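Local coordinates for protein aldolase (Escherichia coli, PDB 6VOP) that is of undetermined specific function but belongs to the class II aldolase and adducin N-terminal domain family, within the AraD-like group, and assembles from four chains, at residues Glu14-Ala19 against Leu56-Leu61; Pro167-Glu172 against Asn179-Leu184; Ser115-Arg120 against Met130-Leu135; Leu84-Asn89 against Glu152-Asn157. The protein carries 2 engineered substitutions. All coordinates share one frame; numbering follows the deposited sequence.

Contact 1. Residues Glu14-Ala19 against Leu56-Leu61; sequences EMTRIA and LDPQRL
Met15 and Ala19, one turn apart on helix 7-24, meet the two leucines on either side of the short 3-10 turn in Leu56-Leu61. This inner side is the tightly packed part. CB of Ala19 touches CD1 of Leu56 at 3.6 Å. Met15 holds its CG anti to the backbone N (chi1 166°) and stays extended through chi2. That carries SD out to Leu61, 3.9 Å from CD2 and 4.0 Å from CD1. Leu35 and Leu37 of strand 33-38 continue the apolar layer around Met15.

Thr16 marks the boundary. Its OG1 lies 3.4 Å from CG of Pro58, and the two side chains are at about a right angle. Its CG2 rests 3.6 Å from the carbonyl O of Leu56. The hydroxyl is hydrogen-bonded back to Arg12 O of its own helix, so its meeting with the proline ring is plain packing.

The outer side is looser. Asp57, Gln59 and Arg60 are exposed there. Gln59 OE1 bonds to Gln9, and Arg12 NH1 bonds to Pro58 O. The chemistry implies an apolar seat for the loop between strands 44-46 and 62-64, with the polar ties to the helix supplied by residues just before Glu14.

Contact 2. Residues Pro167-Glu172 against Asn179-Leu184; sequences PVVCGE and NNMEEL
Val169 and Met181 stand opposite each other, with CA atoms 5.7 Å apart, where strand 167-171 and helix 179-184 run in roughly opposed directions (141°) and their axes approach to 7.9 Å.

Val169 splits its two methyls between partners. CG1 presses on CB of Asn180 at 3.5 Å. CG2 touches CE of Met181 at 3.7 Å and CD2 of Leu184 at 3.8 Å. CB of Met181 points neither at the strand nor away from it; the side chain then bends at chi2 (71°) and again at chi3 (73°). The double bend curls the thioether under the strand and brings SD to 3.6 Å from CG of Pro167, across the proline ring at about a right angle. CD2 of Leu184 completes the layer against CB of Pro167 at 3.7 Å.

The Asn180 amide lies near Cys170 O without bonding to it, and its OD1 pairs with Arg129 NE. Pro167 O is bonded to His98 ND1, and His98 may belong to a metal site that is vacant here. The chemistry is that of a buried hydrophobic seam: apolar packing holds strand to helix, while backbone bonds of Val168 and Val169, among others, tie the strand to its sheet neighbours.

Contact 3. Residues Ser115-Arg120 against Met130-Leu135; sequences SSNVIR and MGNVPL
The carbonyl O of Val133 is gripped by two consecutive residues of the facing segment. Val118 N gives it a hydrogen bond of 2.9 Å, arriving tilted by 25° from the carbonyl plane. Asn117 CA adds a CA-H...O contact to the same oxygen at 3.3 Å. The N-H of Val133 is also used. It bonds to Asn117 OD1 at 2.9 Å, in the plane of the side-chain carbonyl and on a lone pair. Asn117 can supply this acceptor because its CG is anti to the backbone N (chi1 -179°), which swings the amide across to the other segment. A side chain thus does the work of a backbone acceptor.

The pairing resumes beyond Pro134, which has no N-H to give. Leu135 N bonds to Ser115 O at 2.9 Å from above the carbonyl plane. Ser115 OG returns a bond to Leu135 O at 3.1 Å. Ser115 and Leu135 are therefore clasped twice, once through backbone alone and once through the hydroxyl.

Val118 supplies the apolar part. Its CG2 meets CG1 of Val133 at 3.6 Å, and its CG1 packs on CB of Leu135 at 3.8 Å.

The two segments run antiparallel, although neither forms a regular strand over most of its length. Gly131, with positive phi, turns the chain out of helix 125-129 into this pairing. Pro134 is backbone-bonded to Leu161, and Val118 also packs on Leu161, so strand 159-162 backs the contact. Ile119 reaches Thr187 and Ile191 of helix 174-194.

Contact 4. Residues Leu84-Asn89 against Glu152-Asn157; sequences LALYRN and ELAADN
Leu86 and Asn89 of helix 80-89 close around Ala154, in the segment Glu152-Asn157. Helix 80-89 packs here against helix 144-153 and the residues that follow, beside the central sheet of an AraD-like alpha/beta fold.

Ala85 comes first and only grazes the partner segment. Its carbonyl O serves its own helix by accepting a bond from Asn89 ND2 at 3.0 Å. Its methyl lies against Ala151.

Leu86 makes the apolar touch. Its CG is anti to the carbonyl carbon (chi1 -60°), and its CD2 reaches CB of Ala154 at 3.8 Å. Leu150 and Val96 also pack on this side chain, which places it between helix 144-153 and the sheet.

Asn89 ends the segment with three parts in use. Its CB packs on CB of Ala154 at 3.7 Å, so the alanine methyl is touched by both Leu86 and Asn89. Its amide is held by the bond to Ala85 O, which is nearly straight (164° at the hydrogen) and lies close to the amide plane. Its backbone O faces Ala155: CB is 3.6 Å away, and CA makes a CA-H...O contact at 3.4 Å.

Overall arrangement
Contact 1 comes first along the chain. It closes a loop of 36 residues by bringing the turn before strand 62-64 back to helix 7-24. Contact 4 opens next, at helix 80-89, and closes, after 62 intervening residues, at Glu152-Asn157. Contact 3 is nested inside that loop and clasps the chain before and after helix 125-129. Contact 2 follows in series and joins strand 166-171 to helix 174-194. Contact 2 touches contact 3 through Met130 and contact 4 through Leu86, while Asn157 and Leu153 join contacts 3 and 4. Contact 1 touches none of the others. Contacts 2 and 4 lie on the two faces of the central sheet.

Contact 1. Residues Glu14-Ala19 against Leu56-Leu61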
loop_
_atom_site.group_PDB
_atom_site.type_symbol
_atom_site.label_atom_id
_atom_site.label_comp_id
_atom_site.label_asym_id
_atom_site.label_seq_id
_atom_site.Cartn_x
_atom_site.Cartn_y
_atom_site.Cartn_z
ATOM N N GLU A 14 21.437 1.815 -10.600
ATOM C CA GLU A 14 20.100 1.588 -11.141
ATOM C C GLU A 14 19.473 0.338 -10.540
ATOM O O GLU A 14 18.276 0.325 -10.222
ATOM C CB GLU A 14 20.151 1.481 -12.666
ATOM C CG GLU A 14 18.781 1.297 -13.310
ATOM C CD GLU A 14 18.857 0.846 -14.759
ATOM O OE1 GLU A 14 17.822 0.901 -15.455
ATOM O OE2 GLU A 14 19.951 0.436 -15.204
ATOM N N MET A 15 20.265 -0.722 -10.371
ATOM C CA MET A 15 19.755 -1.934 -9.740
ATOM C C MET A 15 19.395 -1.681 -8.283
ATOM O O MET A 15 18.320 -2.084 -7.826
ATOM C CB MET A 15 20.786 -3.054 -9.856
ATOM C CG MET A 15 20.517 -4.248 -8.958
ATOM S SD MET A 15 21.416 -5.706 -9.515
ATOM C CE MET A 15 20.570 -6.026 -11.059
ATOM N N THR A 16 20.281 -1.009 -7.544
ATOM C CA THR A 16 19.973 -0.618 -6.173
ATOM C C THR A 16 18.716 0.241 -6.115
ATOM O O THR A 16 17.850 0.031 -5.256
ATOM C CB THR A 16 21.160 0.135 -5.569
ATOM O OG1 THR A 16 22.304 -0.727 -5.531
ATOM C CG2 THR A 16 20.841 0.607 -4.161
ATOM N N ARG A 17 18.595 1.208 -7.028
ATOM C CA ARG A 17 17.444 2.105 -7.022
ATOM C C ARG A 17 16.157 1.350 -7.333
ATOM O O ARG A 17 15.148 1.503 -6.634
ATOM C CB ARG A 17 17.666 3.243 -8.022
ATOM C CG ARG A 17 16.630 4.356 -7.967
ATOM C CD ARG A 17 15.725 4.331 -9.189
ATOM N NE ARG A 17 16.477 4.482 -10.431
ATOM C CZ ARG A 17 15.944 4.386 -11.644
ATOM N NH1 ARG A 17 14.649 4.133 -11.783
ATOM N NH2 ARG A 17 16.706 4.537 -12.720
ATOM N N ILE A 18 16.179 0.520 -8.379
ATOM C CA ILE A 18 14.990 -0.236 -8.760
ATOM C C ILE A 18 14.618 -1.240 -7.674
ATOM O O ILE A 18 13.433 -1.452 -7.384
ATOM C CB ILE A 18 15.218 -0.919 -10.123
ATOM C CG1 ILE A 18 15.152 0.114 -11.249
ATOM C CG2 ILE A 18 14.205 -2.028 -10.357
ATOM C CD1 ILE A 18 15.141 -0.494 -12.630
ATOM N N ALA A 19 15.619 -1.864 -7.047
ATOM C CA ALA A 19 15.341 -2.814 -5.972
ATOM C C ALA A 19 14.636 -2.132 -4.808
ATOM O O ALA A 19 13.657 -2.659 -4.265
ATOM C CB ALA A 19 16.637 -3.473 -5.503
ATOM N N LEU A 56 20.272 -2.264 -0.432
ATOM C CA LEU A 56 21.377 -2.914 -1.122
ATOM C C LEU A 56 22.601 -2.006 -1.161
ATOM O O LEU A 56 22.485 -0.784 -1.295
ATOM C CB LEU A 56 20.972 -3.289 -2.547
ATOM C CG LEU A 56 19.955 -4.415 -2.719
ATOM C CD1 LEU A 56 19.784 -4.754 -4.193
ATOM C CD2 LEU A 56 20.373 -5.640 -1.925
ATOM N N ASP A 57 23.781 -2.615 -1.041
ATOM C CA ASP A 57 25.038 -1.906 -1.251
ATOM C C ASP A 57 25.454 -2.055 -2.708
ATOM O O ASP A 57 25.691 -3.184 -3.157
ATOM C CB ASP A 57 26.123 -2.451 -0.335
ATOM C CG ASP A 57 27.329 -1.528 -0.230
ATOM O OD1 ASP A 57 27.554 -0.722 -1.156
ATOM O OD2 ASP A 57 28.060 -1.616 0.780
ATOM N N PRO A 58 25.549 -0.967 -3.476
ATOM C CA PRO A 58 25.863 -1.116 -4.911
ATOM C C PRO A 58 27.217 -1.755 -5.183
ATOM O O PRO A 58 27.334 -2.573 -6.103
ATOM C CB PRO A 58 25.787 0.329 -5.432
ATOM C CG PRO A 58 24.922 1.058 -4.425
ATOM C CD PRO A 58 25.244 0.426 -3.107
ATOM N N GLN A 59 28.240 -1.411 -4.396
ATOM C CA GLN A 59 29.589 -1.942 -4.568
ATOM C C GLN A 59 29.742 -3.358 -4.026
ATOM O O GLN A 59 30.845 -3.912 -4.094
ATOM C CB GLN A 59 30.615 -1.019 -3.905
ATOM C CG GLN A 59 31.130 0.094 -4.801
ATOM C CD GLN A 59 30.192 1.276 -4.827
ATOM O OE1 GLN A 59 29.903 1.825 -5.888
ATOM N NE2 GLN A 59 29.747 1.705 -3.654
ATOM N N ARG A 60 28.677 -3.951 -3.485
ATOM C CA ARG A 60 28.701 -5.339 -3.047
ATOM C C ARG A 60 27.808 -6.229 -3.897
ATOM O O ARG A 60 27.657 -7.414 -3.583
ATOM C CB ARG A 60 28.299 -5.436 -1.573
ATOM C CG ARG A 60 29.415 -5.082 -0.601
ATOM C CD ARG A 60 30.393 -6.241 -0.424
ATOM N NE ARG A 60 31.453 -6.231 -1.431
ATOM C CZ ARG A 60 32.350 -7.201 -1.597
ATOM N NH1 ARG A 60 32.326 -8.276 -0.820
ATOM N NH2 ARG A 60 33.278 -7.098 -2.541
ATOM N N LEU A 61 27.216 -5.684 -4.962
ATOM C CA LEU A 61 26.422 -6.486 -5.879
ATOM C C LEU A 61 27.293 -7.553 -6.530
ATOM O O LEU A 61 28.462 -7.317 -6.848
ATOM C CB LEU A 61 25.788 -5.593 -6.947
ATOM C CG LEU A 61 24.613 -4.720 -6.503
ATOM C CD1 LEU A 61 24.235 -3.717 -7.583
ATOM C CD2 LEU A 61 23.422 -5.593 -6.139
#

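Contact 2. Residues Pro167-Glu172 against Asn179-Leu184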
loop_
_atom_site.group_PDB
_atom_site.type_symbol
_atom_site.label_atom_id
_atom_site.label_comp_id
_atom_site.label_asym_id
_atom_site.label_seq_id
_atom_site.Cartn_x
_atom_site.Cartn_y
_atom_site.Cartn_z
ATOM N N PRO A 167 6.378 -15.048 -9.856
ATOM C CA PRO A 167 6.732 -14.743 -11.243
ATOM C C PRO A 167 8.230 -14.558 -11.448
ATOM O O PRO A 167 8.986 -14.248 -10.525
ATOM C CB PRO A 167 5.993 -13.421 -11.493
ATOM C CG PRO A 167 6.069 -12.740 -10.168
ATOM C CD PRO A 167 5.932 -13.844 -9.132
ATOM N N VAL A 168 8.642 -14.756 -12.699
ATOM C CA VAL A 168 10.010 -14.514 -13.151
ATOM C C VAL A 168 9.898 -13.847 -14.516
ATOM O O VAL A 168 9.423 -14.467 -15.474
ATOM C CB VAL A 168 10.842 -15.802 -13.244
ATOM C CG1 VAL A 168 12.155 -15.533 -13.962
ATOM C CG2 VAL A 168 11.101 -16.375 -11.858
ATOM N N VAL A 169 10.322 -12.588 -14.608
ATOM C CA VAL A 169 10.108 -11.772 -15.797
ATOM C C VAL A 169 11.453 -11.323 -16.352
ATOM O O VAL A 169 12.368 -10.984 -15.597
ATOM C CB VAL A 169 9.205 -10.559 -15.491
ATOM C CG1 VAL A 169 8.836 -9.838 -16.769
ATOM C CG2 VAL A 169 7.947 -11.004 -14.758
ATOM N N CYS A 170 11.563 -11.322 -17.678
ATOM C CA CYS A 170 12.762 -10.908 -18.390
ATOM C C CYS A 170 12.513 -9.580 -19.097
ATOM O O CYS A 170 11.398 -9.052 -19.115
ATOM C CB CYS A 170 13.191 -11.979 -19.397
ATOM S SG CYS A 170 13.604 -13.582 -18.685
ATOM N N GLY A 171 13.570 -9.048 -19.698
ATOM C CA GLY A 171 13.466 -7.812 -20.448
ATOM C C GLY A 171 14.772 -7.496 -21.135
ATOM O O GLY A 171 15.833 -8.015 -20.768
ATOM N N GLU A 172 14.681 -6.640 -22.151
ATOM C CA GLU A 172 15.864 -6.163 -22.855
ATOM C C GLU A 172 16.607 -5.084 -22.076
ATOM O O GLU A 172 17.644 -4.600 -22.542
ATOM C CB GLU A 172 15.475 -5.651 -24.246
ATOM C CG GLU A 172 14.746 -6.697 -25.091
ATOM C CD GLU A 172 14.597 -6.296 -26.553
ATOM O OE1 GLU A 172 13.514 -6.539 -27.129
ATOM O OE2 GLU A 172 15.562 -5.747 -27.128
ATOM N N ASN A 179 9.251 -2.955 -15.455
ATOM C CA ASN A 179 7.932 -2.527 -15.908
ATOM C C ASN A 179 7.067 -3.718 -16.296
ATOM O O ASN A 179 5.868 -3.748 -15.997
ATOM C CB ASN A 179 8.067 -1.563 -17.086
ATOM C CG ASN A 179 8.681 -0.241 -16.687
ATOM O OD1 ASN A 179 8.643 0.148 -15.518
ATOM N ND2 ASN A 179 9.249 0.464 -17.659
ATOM N N ASN A 180 7.660 -4.710 -16.964
ATOM C CA ASN A 180 6.914 -5.914 -17.317
ATOM C C ASN A 180 6.452 -6.660 -16.072
ATOM O O ASN A 180 5.306 -7.119 -16.002
ATOM C CB ASN A 180 7.771 -6.821 -18.198
ATOM C CG ASN A 180 7.957 -6.272 -19.590
ATOM O OD1 ASN A 180 7.250 -5.355 -20.008
ATOM N ND2 ASN A 180 8.913 -6.834 -20.324
ATOM N N MET A 181 7.336 -6.798 -15.080
ATOM C CA MET A 181 6.939 -7.420 -13.822
ATOM C C MET A 181 5.788 -6.660 -13.180
ATOM O O MET A 181 4.853 -7.268 -12.644
ATOM C CB MET A 181 8.135 -7.492 -12.874
ATOM C CG MET A 181 7.772 -7.739 -11.417
ATOM S SD MET A 181 7.186 -9.415 -11.111
ATOM C CE MET A 181 8.722 -10.331 -11.232
ATOM N N GLU A 182 5.823 -5.328 -13.243
ATOM C CA GLU A 182 4.782 -4.533 -12.606
ATOM C C GLU A 182 3.433 -4.706 -13.297
ATOM O O GLU A 182 2.396 -4.706 -12.625
ATOM C CB GLU A 182 5.197 -3.063 -12.573
ATOM C CG GLU A 182 6.262 -2.757 -11.525
ATOM C CD GLU A 182 6.641 -1.288 -11.477
ATOM O OE1 GLU A 182 7.814 -0.964 -11.761
ATOM O OE2 GLU A 182 5.765 -0.460 -11.151
ATOM N N GLU A 183 3.421 -4.870 -14.623
ATOM C CA GLU A 183 2.157 -5.067 -15.327
ATOM C C GLU A 183 1.629 -6.489 -15.170
ATOM O O GLU A 183 0.411 -6.702 -15.209
ATOM C CB GLU A 183 2.313 -4.723 -16.811
ATOM C CG GLU A 183 0.991 -4.538 -17.550
ATOM C CD GLU A 183 0.360 -3.179 -17.299
ATOM O OE1 GLU A 183 -0.838 -3.134 -16.948
ATOM O OE2 GLU A 183 1.061 -2.157 -17.452
ATOM N N LEU A 184 2.517 -7.469 -14.992
ATOM C CA LEU A 184 2.066 -8.832 -14.730
ATOM C C LEU A 184 1.423 -8.935 -13.353
ATOM O O LEU A 184 0.316 -9.467 -13.211
ATOM C CB LEU A 184 3.235 -9.807 -14.858
ATOM C CG LEU A 184 2.987 -11.223 -14.334
ATOM C CD1 LEU A 184 1.869 -11.899 -15.112
ATOM C CD2 LEU A 184 4.262 -12.044 -14.397
#

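Contact 3. Residues Ser115-Arg120 against Met130-Leu135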
loop_
_atom_site.group_PDB
_atom_site.type_symbol
_atom_site.label_atom_id
_atom_site.label_comp_id
_atom_site.label_asym_id
_atom_site.label_seq_id
_atom_site.Cartn_x
_atom_site.Cartn_y
_atom_site.Cartn_z
ATOM N N SER A 115 -0.891 -24.017 -18.158
ATOM C CA SER A 115 0.566 -23.975 -18.155
ATOM C C SER A 115 1.135 -23.326 -19.411
ATOM O O SER A 115 2.349 -23.098 -19.479
ATOM C CB SER A 115 1.135 -25.387 -17.987
ATOM O OG SER A 115 2.552 -25.369 -17.986
ATOM N N SER A 116 0.291 -23.020 -20.396
ATOM C CA SER A 116 0.721 -22.316 -21.596
ATOM C C SER A 116 0.568 -20.807 -21.466
ATOM O O SER A 116 1.357 -20.060 -22.057
ATOM C CB SER A 116 -0.077 -22.815 -22.801
ATOM O OG SER A 116 0.593 -23.886 -23.439
ATOM N N ASN A 117 -0.429 -20.355 -20.706
ATOM C CA ASN A 117 -0.653 -18.930 -20.474
ATOM C C ASN A 117 -1.576 -18.815 -19.268
ATOM O O ASN A 117 -2.761 -19.154 -19.365
ATOM C CB ASN A 117 -1.256 -18.266 -21.706
ATOM C CG ASN A 117 -1.486 -16.784 -21.517
ATOM O OD1 ASN A 117 -0.564 -16.035 -21.195
ATOM N ND2 ASN A 117 -2.720 -16.348 -21.732
ATOM N N VAL A 118 -1.041 -18.342 -18.137
ATOM C CA VAL A 118 -1.764 -18.444 -16.870
ATOM C C VAL A 118 -2.863 -17.406 -16.705
ATOM O O VAL A 118 -3.717 -17.567 -15.823
ATOM C CB VAL A 118 -0.806 -18.342 -15.666
ATOM C CG1 VAL A 118 -0.080 -19.665 -15.450
ATOM C CG2 VAL A 118 0.183 -17.204 -15.852
ATOM N N ILE A 119 -2.883 -16.354 -17.524
ATOM C CA ILE A 119 -3.897 -15.309 -17.429
ATOM C C ILE A 119 -4.626 -15.195 -18.762
ATOM O O ILE A 119 -4.006 -15.234 -19.829
ATOM C CB ILE A 119 -3.293 -13.949 -17.003
ATOM C CG1 ILE A 119 -2.372 -13.360 -18.075
ATOM C CG2 ILE A 119 -2.530 -14.083 -15.696
ATOM C CD1 ILE A 119 -3.031 -12.290 -18.930
ATOM N N ARG A 120 -5.951 -15.072 -18.696
ATOM C CA ARG A 120 -6.745 -14.777 -19.884
ATOM C C ARG A 120 -6.907 -13.268 -20.001
ATOM O O ARG A 120 -7.421 -12.639 -19.066
ATOM C CB ARG A 120 -8.105 -15.448 -19.810
ATOM C CG ARG A 120 -8.936 -15.287 -21.068
ATOM C CD ARG A 120 -10.328 -15.864 -20.889
ATOM N NE ARG A 120 -11.132 -15.724 -22.098
ATOM C CZ ARG A 120 -12.432 -15.993 -22.167
ATOM N NH1 ARG A 120 -13.079 -16.419 -21.090
ATOM N NH2 ARG A 120 -13.085 -15.836 -23.311
ATOM N N MET A 130 4.504 -8.825 -22.995
ATOM C CA MET A 130 5.028 -10.155 -22.703
ATOM C C MET A 130 4.424 -11.258 -23.559
ATOM O O MET A 130 5.154 -12.136 -24.026
ATOM C CB MET A 130 4.804 -10.495 -21.224
ATOM C CG MET A 130 5.754 -9.792 -20.268
ATOM S SD MET A 130 5.022 -9.566 -18.633
ATOM C CE MET A 130 3.923 -8.185 -18.940
ATOM N N GLY A 131 3.117 -11.248 -23.767
ATOM C CA GLY A 131 2.456 -12.297 -24.546
ATOM C C GLY A 131 1.968 -13.440 -23.652
ATOM O O GLY A 131 1.077 -13.246 -22.832
ATOM N N ASN A 132 2.562 -14.616 -23.826
ATOM C CA ASN A 132 2.186 -15.788 -23.051
ATOM C C ASN A 132 3.009 -15.871 -21.774
ATOM O O ASN A 132 4.225 -15.660 -21.787
ATOM C CB ASN A 132 2.375 -17.062 -23.871
ATOM C CG ASN A 132 1.475 -17.107 -25.080
ATOM O OD1 ASN A 132 0.428 -16.460 -25.108
ATOM N ND2 ASN A 132 1.877 -17.868 -26.091
ATOM N N VAL A 133 2.334 -16.177 -20.672
ATOM C CA VAL A 133 3.003 -16.402 -19.394
ATOM C C VAL A 133 2.853 -17.876 -19.036
ATOM O O VAL A 133 1.869 -18.260 -18.388
ATOM C CB VAL A 133 2.437 -15.497 -18.291
ATOM C CG1 VAL A 133 3.264 -15.636 -17.022
ATOM C CG2 VAL A 133 2.404 -14.052 -18.760
ATOM N N PRO A 134 3.784 -18.732 -19.446
ATOM C CA PRO A 134 3.659 -20.158 -19.138
ATOM C C PRO A 134 3.959 -20.447 -17.675
ATOM O O PRO A 134 4.595 -19.664 -16.965
ATOM C CB PRO A 134 4.692 -20.813 -20.060
ATOM C CG PRO A 134 5.713 -19.752 -20.277
ATOM C CD PRO A 134 4.967 -18.445 -20.275
ATOM N N LEU A 135 3.484 -21.606 -17.232
ATOM C CA LEU A 135 3.604 -22.038 -15.848
ATOM C C LEU A 135 4.762 -23.017 -15.710
ATOM O O LEU A 135 4.845 -23.997 -16.457
ATOM C CB LEU A 135 2.304 -22.687 -15.376
ATOM C CG LEU A 135 2.272 -23.310 -13.984
ATOM C CD1 LEU A 135 2.177 -22.228 -12.921
ATOM C CD2 LEU A 135 1.109 -24.278 -13.879
#

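Contact 4. Residues Leu84-Asn89 against Glu152-Asn157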
loop_
_atom_site.group_PDB
_atom_site.type_symbol
_atom_site.label_atom_id
_atom_site.label_comp_id
_atom_site.label_asym_id
_atom_site.label_seq_id
_atom_site.Cartn_x
_atom_site.Cartn_y
_atom_site.Cartn_z
ATOM N N LEU A 84 20.930 -17.515 -15.285
ATOM C CA LEU A 84 21.866 -17.861 -16.348
ATOM C C LEU A 84 21.215 -18.738 -17.409
ATOM O O LEU A 84 21.574 -18.652 -18.589
ATOM C CB LEU A 84 23.088 -18.562 -15.757
ATOM C CG LEU A 84 24.001 -17.704 -14.882
ATOM C CD1 LEU A 84 24.701 -18.562 -13.845
ATOM C CD2 LEU A 84 25.015 -16.969 -15.742
ATOM N N ALA A 85 20.264 -19.587 -17.011
ATOM C CA ALA A 85 19.561 -20.415 -17.983
ATOM C C ALA A 85 18.773 -19.566 -18.970
ATOM O O ALA A 85 18.686 -19.910 -20.155
ATOM C CB ALA A 85 18.635 -21.395 -17.264
ATOM N N LEU A 86 18.206 -18.450 -18.508
ATOM C CA LEU A 86 17.436 -17.588 -19.397
ATOM C C LEU A 86 18.342 -16.831 -20.358
ATOM O O LEU A 86 18.006 -16.668 -21.537
ATOM C CB LEU A 86 16.590 -16.618 -18.577
ATOM C CG LEU A 86 15.585 -17.289 -17.642
ATOM C CD1 LEU A 86 14.983 -16.278 -16.678
ATOM C CD2 LEU A 86 14.500 -17.990 -18.445
ATOM N N TYR A 87 19.490 -16.356 -19.875
ATOM C CA TYR A 87 20.416 -15.645 -20.750
ATOM C C TYR A 87 21.009 -16.567 -21.805
ATOM O O TYR A 87 21.245 -16.136 -22.940
ATOM C CB TYR A 87 21.532 -14.997 -19.928
ATOM C CG TYR A 87 21.073 -13.898 -18.996
ATOM C CD1 TYR A 87 20.475 -12.744 -19.489
ATOM C CD2 TYR A 87 21.251 -14.008 -17.625
ATOM C CE1 TYR A 87 20.058 -11.734 -18.636
ATOM C CE2 TYR A 87 20.835 -13.006 -16.765
ATOM C CZ TYR A 87 20.243 -11.871 -17.275
ATOM O OH TYR A 87 19.834 -10.874 -16.418
ATOM N N ARG A 88 21.252 -17.830 -21.459
ATOM C CA ARG A 88 21.874 -18.770 -22.381
ATOM C C ARG A 88 20.921 -19.279 -23.454
ATOM O O ARG A 88 21.379 -19.913 -24.412
ATOM C CB ARG A 88 22.449 -19.959 -21.609
ATOM C CG ARG A 88 23.730 -19.650 -20.855
ATOM C CD ARG A 88 24.458 -20.922 -20.465
ATOM N NE ARG A 88 23.882 -21.543 -19.276
ATOM C CZ ARG A 88 24.374 -21.410 -18.050
ATOM N NH1 ARG A 88 25.457 -20.672 -17.843
ATOM N NH2 ARG A 88 23.784 -22.015 -17.027
ATOM N N ASN A 89 19.618 -19.028 -23.324
ATOM C CA ASN A 89 18.640 -19.529 -24.281
ATOM C C ASN A 89 17.782 -18.424 -24.879
ATOM O O ASN A 89 16.811 -18.721 -25.587
ATOM C CB ASN A 89 17.753 -20.591 -23.626
ATOM C CG ASN A 89 18.498 -21.887 -23.373
ATOM O OD1 ASN A 89 18.473 -22.802 -24.198
ATOM N ND2 ASN A 89 19.173 -21.968 -22.232
ATOM N N GLU A 152 13.982 -24.259 -21.348
ATOM C CA GLU A 152 13.186 -24.756 -22.467
ATOM C C GLU A 152 12.239 -23.683 -22.988
ATOM O O GLU A 152 11.989 -23.603 -24.197
ATOM C CB GLU A 152 12.403 -26.001 -22.048
ATOM C CG GLU A 152 13.260 -27.142 -21.525
ATOM C CD GLU A 152 13.753 -28.066 -22.626
ATOM O OE1 GLU A 152 13.596 -27.720 -23.817
ATOM O OE2 GLU A 152 14.297 -29.141 -22.295
ATOM N N LEU A 153 11.708 -22.850 -22.099
ATOM C CA LEU A 153 10.730 -21.835 -22.462
ATOM C C LEU A 153 11.347 -20.462 -22.691
ATOM O O LEU A 153 10.619 -19.516 -23.002
ATOM C CB LEU A 153 9.653 -21.736 -21.377
ATOM C CG LEU A 153 8.954 -23.039 -20.981
ATOM C CD1 LEU A 153 8.302 -22.895 -19.616
ATOM C CD2 LEU A 153 7.925 -23.443 -22.028
ATOM N N ALA A 154 12.669 -20.332 -22.556
ATOM C CA ALA A 154 13.287 -19.011 -22.596
ATOM C C ALA A 154 13.273 -18.408 -23.994
ATOM O O ALA A 154 13.180 -17.183 -24.135
ATOM C CB ALA A 154 14.720 -19.085 -22.071
ATOM N N ALA A 155 13.358 -19.242 -25.035
ATOM C CA ALA A 155 13.536 -18.719 -26.386
ATOM C C ALA A 155 12.321 -17.936 -26.872
ATOM O O ALA A 155 12.474 -16.979 -27.639
ATOM C CB ALA A 155 13.845 -19.860 -27.355
ATOM N N ASP A 156 11.114 -18.318 -26.445
ATOM C CA ASP A 156 9.897 -17.724 -26.989
ATOM C C ASP A 156 8.983 -17.156 -25.908
ATOM O O ASP A 156 7.787 -16.971 -26.156
ATOM C CB ASP A 156 9.141 -18.747 -27.839
ATOM C CG ASP A 156 9.950 -19.221 -29.029
ATOM O OD1 ASP A 156 10.574 -18.367 -29.696
ATOM O OD2 ASP A 156 9.962 -20.440 -29.299
ATOM N N ASN A 157 9.514 -16.873 -24.720
ATOM C CA ASN A 157 8.733 -16.251 -23.662
ATOM C C ASN A 157 9.640 -15.335 -22.857
ATOM O O ASN A 157 10.824 -15.622 -22.669
ATOM C CB ASN A 157 8.083 -17.289 -22.735
ATOM C CG ASN A 157 7.201 -18.271 -23.482
ATOM O OD1 ASN A 157 6.148 -17.903 -24.007
ATOM N ND2 ASN A 157 7.624 -19.528 -23.531
#